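Long-range contact in Asp/Glu-specific dipeptidyl-peptidase (PDB 5JXF), which removes dipeptides from the N-terminus of oligopeptides as a serine peptidase of family S46, strictly requiring Asp or Glu at the P1 position: residues E291-F296 with A559-Y564. Residues are numbered along the deposited sequence; the frame is centred on the assembly and turned at random.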
# COMPACT_ATOMS: atom_id res chain seq x y z
N GLU A 291 -7.61 -27.87 -7.31
CA GLU A 291 -8.07 -27.72 -5.93
C GLU A 291 -7.81 -28.96 -5.10
O GLU A 291 -7.94 -28.93 -3.87
CB GLU A 291 -9.57 -27.41 -5.89
CG GLU A 291 -10.01 -26.15 -6.63
CD GLU A 291 -9.33 -24.88 -6.13
OE1 GLU A 291 -8.86 -24.85 -4.97
OE2 GLU A 291 -9.28 -23.91 -6.91
N TYR A 292 -7.45 -30.06 -5.75
CA TYR A 292 -7.43 -31.34 -5.07
C TYR A 292 -6.04 -31.96 -4.96
O TYR A 292 -5.90 -33.18 -4.90
CB TYR A 292 -8.39 -32.29 -5.78
CG TYR A 292 -9.74 -31.65 -5.98
CD1 TYR A 292 -10.60 -31.47 -4.90
CD2 TYR A 292 -10.14 -31.19 -7.23
CE1 TYR A 292 -11.83 -30.88 -5.07
CE2 TYR A 292 -11.38 -30.59 -7.41
CZ TYR A 292 -12.21 -30.44 -6.32
OH TYR A 292 -13.44 -29.85 -6.48
N LEU A 293 -5.02 -31.11 -4.93
CA LEU A 293 -3.65 -31.58 -4.86
C LEU A 293 -3.33 -32.15 -3.49
O LEU A 293 -4.00 -31.84 -2.51
CB LEU A 293 -2.68 -30.45 -5.20
CG LEU A 293 -2.59 -30.07 -6.68
CD1 LEU A 293 -1.63 -28.92 -6.88
CD2 LEU A 293 -2.17 -31.28 -7.51
N PRO A 294 -2.32 -33.02 -3.42
CA PRO A 294 -1.74 -33.50 -2.17
C PRO A 294 -0.90 -32.42 -1.51
O PRO A 294 -0.55 -31.46 -2.19
CB PRO A 294 -0.86 -34.64 -2.62
CG PRO A 294 -0.38 -34.16 -3.96
CD PRO A 294 -1.62 -33.61 -4.58
N SER A 295 -0.56 -32.60 -0.24
CA SER A 295 0.31 -31.68 0.49
C SER A 295 1.60 -31.42 -0.26
O SER A 295 2.11 -30.30 -0.31
CB SER A 295 0.65 -32.25 1.88
OG SER A 295 -0.48 -32.25 2.73
N PHE A 296 2.14 -32.49 -0.83
CA PHE A 296 3.49 -32.47 -1.38
C PHE A 296 3.56 -31.66 -2.67
O PHE A 296 4.63 -31.16 -3.04
CB PHE A 296 3.97 -33.90 -1.59
CG PHE A 296 3.61 -34.82 -0.45
CD1 PHE A 296 4.33 -34.78 0.74
CD2 PHE A 296 2.56 -35.72 -0.57
CE1 PHE A 296 4.00 -35.61 1.79
CE2 PHE A 296 2.23 -36.56 0.48
CZ PHE A 296 2.96 -36.51 1.67
N ALA A 559 -1.08 -40.27 -12.94
CA ALA A 559 -1.91 -41.45 -12.78
C ALA A 559 -2.41 -41.55 -11.35
O ALA A 559 -3.58 -41.80 -11.08
CB ALA A 559 -1.14 -42.70 -13.16
N LEU A 560 -1.49 -41.34 -10.43
CA LEU A 560 -1.83 -41.35 -9.02
C LEU A 560 -2.85 -40.24 -8.71
O LEU A 560 -3.79 -40.43 -7.94
CB LEU A 560 -0.57 -41.20 -8.19
CG LEU A 560 0.39 -42.38 -7.97
CD1 LEU A 560 1.67 -41.84 -7.39
CD2 LEU A 560 -0.21 -43.43 -7.04
N GLN A 561 -2.66 -39.08 -9.34
CA GLN A 561 -3.56 -37.95 -9.17
C GLN A 561 -4.96 -38.26 -9.71
O GLN A 561 -5.97 -37.85 -9.13
CB GLN A 561 -2.98 -36.70 -9.86
CG GLN A 561 -3.81 -35.45 -9.69
CD GLN A 561 -4.06 -35.09 -8.24
OE1 GLN A 561 -3.12 -34.85 -7.48
NE2 GLN A 561 -5.33 -35.06 -7.85
N ARG A 562 -5.02 -38.99 -10.82
CA ARG A 562 -6.29 -39.46 -11.36
C ARG A 562 -7.06 -40.29 -10.33
O ARG A 562 -8.27 -40.13 -10.18
CB ARG A 562 -6.06 -40.27 -12.64
CG ARG A 562 -7.33 -40.89 -13.23
CD ARG A 562 -7.08 -41.53 -14.59
NE ARG A 562 -6.30 -42.77 -14.49
CZ ARG A 562 -5.01 -42.87 -14.78
NH1 ARG A 562 -4.35 -41.80 -15.20
NH2 ARG A 562 -4.38 -44.02 -14.65
N ILE A 563 -6.34 -41.15 -9.61
CA ILE A 563 -6.96 -42.03 -8.61
C ILE A 563 -7.31 -41.27 -7.34
O ILE A 563 -8.35 -41.51 -6.73
CB ILE A 563 -6.03 -43.20 -8.26
CG1 ILE A 563 -5.78 -44.07 -9.49
CG2 ILE A 563 -6.62 -44.05 -7.13
CD1 ILE A 563 -4.85 -45.23 -9.20
N TYR A 564 -6.42 -40.36 -6.96
CA TYR A 564 -6.65 -39.51 -5.80
C TYR A 564 -7.95 -38.72 -5.99
O TYR A 564 -8.73 -38.55 -5.05
CB TYR A 564 -5.46 -38.57 -5.59
CG TYR A 564 -5.46 -37.82 -4.28
CD1 TYR A 564 -6.14 -38.31 -3.16
CD2 TYR A 564 -4.79 -36.61 -4.16
CE1 TYR A 564 -6.13 -37.61 -1.97
CE2 TYR A 564 -4.78 -35.90 -2.97
CZ TYR A 564 -5.46 -36.40 -1.88
OH TYR A 564 -5.44 -35.69 -0.70
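Gln561 and Tyr564, one helical turn apart on helix 547-571, reach across to the bend at Tyr292-Pro294 that leads into helix 295-325. They bury 51 and 49 Å² of the 185 Å² shared by the two segments, and all five touching residues are buried. Their i/i+3 spacing puts the two side chains on one flank of the helix, and in both CG stands anti to the backbone N (chi1 -178° in Gln561, -169° in Tyr564). Gln561 then bends at chi2 (56°), bringing its amide against the bend. There Gln561 OE1 lies 3.5 Å from Pro294 CD and 3.7 Å from Leu293 CD2, so the amide oxygen faces carbon rather than a donor, and no partner for it is found in the model. On the other branch Gln561 NE2 comes within 3.5 Å of Tyr292 O without meeting the criteria of a hydrogen bond; that carbonyl receives a weak one from Gln568 instead.

The Tyr564 ring presents its CD2-CE2 side to the backbone. Pro294 N sits at the ring edge, near its plane, 3.8 Å from Tyr564 CE2, and Pro294 CB is 4.1 Å from the same carbon. Tyr292 O approaches Tyr564 CE2 obliquely, at 3.5 Å. Beyond the pair, Phe371 of helix 360-375 meets the Tyr564 ring edge-to-face, while Phe391 of helix 386-415 touches Pro294.

Pro294 occupies the N-cap position of helix 295-325, so the contact joins the start of that helix to helix 547-571 within the helical part of the fold, away from the presumed charge-relay residues and the dipeptide pocket. Across the two segments the contact is mostly van der Waals, a mix of polar and apolar atoms without a hydrogen bond between them: with Gln561 OE1 and Tyr564 OH buried and lacking partners, the fit seems to rest on shape more than on directed bonds.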